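Local atomic coordinates of D-alanyl transferase DltD (Enterococcus faecium TX0133A04, PDB entry 6PFX), a protein that probably transfers D-alanine in the D-alanylation of lipoteichoic acid, a step in building the cell wall of Gram-positive bacteria. Residues T234-F239 / D244-R249. Sequence-based numbering, arbitrary orientation.
Sequences TTNNPF and DFYTHR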
loop_
_atom_site.group_PDB
_atom_site.type_symbol
_atom_site.label_atom_id
_atom_site.label_comp_id
_atom_site.label_asym_id
_atom_site.label_seq_id
_atom_site.Cartn_x
_atom_site.Cartn_y
_atom_site.Cartn_z
ATOM N N THR A 234 8.208 -5.361 -24.335
ATOM C CA THR A 234 7.389 -4.200 -24.667
ATOM C C THR A 234 7.448 -3.897 -26.155
ATOM O O THR A 234 7.438 -2.735 -26.576
ATOM C CB THR A 234 7.813 -2.974 -23.861
ATOM O OG1 THR A 234 9.176 -2.630 -24.172
ATOM C CG2 THR A 234 7.692 -3.242 -22.350
ATOM N N THR A 235 7.465 -4.932 -26.979
ATOM C CA THR A 235 7.668 -4.733 -28.404
ATOM C C THR A 235 6.390 -4.503 -29.205
ATOM O O THR A 235 6.490 -4.236 -30.406
ATOM C CB THR A 235 8.381 -5.948 -28.998
ATOM O OG1 THR A 235 7.546 -7.094 -28.798
ATOM C CG2 THR A 235 9.724 -6.166 -28.349
ATOM N N ASN A 236 5.197 -4.589 -28.606
ATOM C CA ASN A 236 3.972 -4.607 -29.409
ATOM C C ASN A 236 3.161 -3.308 -29.355
ATOM O O ASN A 236 1.997 -3.281 -29.784
ATOM C CB ASN A 236 3.107 -5.838 -29.105
ATOM C CG ASN A 236 2.297 -5.706 -27.835
ATOM O OD1 ASN A 236 2.374 -4.708 -27.124
ATOM N ND2 ASN A 236 1.475 -6.714 -27.567
ATOM N N ASN A 237 3.771 -2.210 -28.930
ATOM C CA ASN A 237 3.050 -0.958 -28.797
ATOM C C ASN A 237 4.057 0.177 -28.695
ATOM O O ASN A 237 5.249 -0.075 -28.459
ATOM C CB ASN A 237 2.144 -0.975 -27.554
ATOM C CG ASN A 237 2.941 -1.104 -26.240
ATOM O OD1 ASN A 237 3.300 -0.097 -25.632
ATOM N ND2 ASN A 237 3.216 -2.337 -25.811
ATOM N N PRO A 238 3.620 1.412 -28.838
ATOM C CA PRO A 238 4.546 2.552 -28.814
ATOM C C PRO A 238 4.787 3.152 -27.445
ATOM O O PRO A 238 5.508 4.157 -27.350
ATOM C CB PRO A 238 3.864 3.588 -29.724
ATOM C CG PRO A 238 2.458 3.239 -29.749
ATOM C CD PRO A 238 2.293 1.785 -29.366
ATOM N N PHE A 239 4.227 2.564 -26.395
ATOM C CA PHE A 239 4.136 3.232 -25.109
ATOM C C PHE A 239 5.027 2.627 -24.039
ATOM O O PHE A 239 5.003 3.100 -22.898
ATOM C CB PHE A 239 2.690 3.217 -24.596
ATOM C CG PHE A 239 1.709 3.811 -25.548
ATOM C CD1 PHE A 239 1.778 5.142 -25.876
ATOM C CD2 PHE A 239 0.710 3.034 -26.106
ATOM C CE1 PHE A 239 0.863 5.695 -26.764
ATOM C CE2 PHE A 239 -0.205 3.576 -26.985
ATOM C CZ PHE A 239 -0.126 4.908 -27.316
ATOM N N ASP A 244 1.491 -8.210 -22.953
ATOM C CA ASP A 244 0.193 -8.809 -22.634
ATOM C C ASP A 244 -0.760 -7.785 -22.023
ATOM O O ASP A 244 -1.971 -7.851 -22.257
ATOM C CB ASP A 244 0.349 -10.062 -21.767
ATOM C CG ASP A 244 0.928 -9.774 -20.399
ATOM O OD1 ASP A 244 1.583 -8.730 -20.231
ATOM O OD2 ASP A 244 0.741 -10.608 -19.484
ATOM N N PHE A 245 -0.231 -6.814 -21.277
ATOM C CA PHE A 245 -1.065 -5.746 -20.745
ATOM C C PHE A 245 -1.652 -4.920 -21.878
ATOM O O PHE A 245 -2.845 -4.599 -21.880
ATOM C CB PHE A 245 -0.228 -4.857 -19.833
ATOM C CG PHE A 245 -1.005 -3.753 -19.172
ATOM C CD1 PHE A 245 -1.247 -2.561 -19.829
ATOM C CD2 PHE A 245 -1.496 -3.910 -17.890
ATOM C CE1 PHE A 245 -1.949 -1.546 -19.207
ATOM C CE2 PHE A 245 -2.196 -2.895 -17.270
ATOM C CZ PHE A 245 -2.426 -1.720 -17.928
ATOM N N TYR A 246 -0.824 -4.559 -22.854
ATOM C CA TYR A 246 -1.328 -3.781 -23.972
ATOM C C TYR A 246 -2.426 -4.546 -24.704
ATOM O O TYR A 246 -3.516 -4.014 -24.959
ATOM C CB TYR A 246 -0.188 -3.403 -24.922
ATOM C CG TYR A 246 -0.706 -2.601 -26.102
ATOM C CD1 TYR A 246 -1.027 -1.254 -25.959
ATOM C CD2 TYR A 246 -0.912 -3.200 -27.339
ATOM C CE1 TYR A 246 -1.527 -0.527 -27.008
ATOM C CE2 TYR A 246 -1.411 -2.468 -28.400
ATOM C CZ TYR A 246 -1.711 -1.130 -28.218
ATOM O OH TYR A 246 -2.215 -0.353 -29.226
ATOM N N THR A 247 -2.162 -5.817 -25.017
ATOM C CA THR A 247 -3.107 -6.616 -25.788
ATOM C C THR A 247 -4.438 -6.765 -25.062
ATOM O O THR A 247 -5.504 -6.590 -25.663
ATOM C CB THR A 247 -2.485 -7.977 -26.087
ATOM O OG1 THR A 247 -1.303 -7.788 -26.876
ATOM C CG2 THR A 247 -3.452 -8.858 -26.856
ATOM N N HIS A 248 -4.400 -7.072 -23.764
ATOM C CA HIS A 248 -5.616 -7.408 -23.038
ATOM C C HIS A 248 -6.335 -6.202 -22.457
ATOM O O HIS A 248 -7.551 -6.271 -22.250
ATOM C CB HIS A 248 -5.303 -8.397 -21.909
ATOM C CG HIS A 248 -4.779 -9.714 -22.391
ATOM N ND1 HIS A 248 -4.115 -10.600 -21.571
ATOM C CD2 HIS A 248 -4.825 -10.294 -23.614
ATOM C CE1 HIS A 248 -3.772 -11.669 -22.268
ATOM N NE2 HIS A 248 -4.188 -11.507 -23.511
ATOM N N ARG A 249 -5.639 -5.094 -22.213
ATOM C CA ARG A 249 -6.255 -3.977 -21.519
ATOM C C ARG A 249 -6.346 -2.687 -22.315
ATOM O O ARG A 249 -7.176 -1.839 -21.968
ATOM C CB ARG A 249 -5.523 -3.694 -20.194
ATOM C CG ARG A 249 -5.533 -4.892 -19.239
ATOM C CD ARG A 249 -5.218 -4.498 -17.808
ATOM N NE ARG A 249 -6.184 -3.537 -17.283
ATOM C CZ ARG A 249 -7.336 -3.861 -16.700
ATOM N NH1 ARG A 249 -7.687 -5.132 -16.560
ATOM N NH2 ARG A 249 -8.139 -2.902 -16.256
#
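An Asx turn in the loop that joins helix 219-233 to helix 243-250 lays its asparagine against Tyr246 of the second helix. The turn is identified by Phe239 N, two residues on, donating to Asn237 OD1 at 2.9 Å. Asn237 then meets Tyr246 through a CH-pi contact: its CB stands 3.5 Å from the ring centroid and only 9° off the ring normal, hence squarely over one face. The two side chains run past each other in opposite directions with amide and ring planes 20° apart, so the amide continues the cover toward the root of the tyrosine, where Asn237 ND2 comes within 3.7 Å of Tyr246 CB. Tyr246 CG lies anti to its backbone N (chi1 179°), which carries the ring out from the helix to meet the loop.

Asn237 ND2 also donates a nearly straight bond to Asn236 OD1 (2.8 Å), and a further one to Leu241 O. Together with the turn, these bonds occupy both polar ends of the Asn237 amide and would restrict its rotation. Asn236 OD1 in turn sits 3.6 Å from both CB and CD2 of Tyr246, its amide plane steeply inclined to the ring. At the other end of the Asn236 amide, ND2 lies 3.1 Å from Thr247 OG1, a hydroxyl whose stronger partner is Asn243 O, one turn back in the helix.

Phe239 extends the apolar contact, its CD2 reaching Tyr246 CE1 at 4.3 Å, with the tyrosine atom near the plane of the phenylalanine ring. At the protein surface, the loop thus packs beside helix 243-250; Glu254 of helix 254-257 touches both aromatic side chains, while Trp300 and Tyr303 of helix 298-304 meet the Phe239 ring.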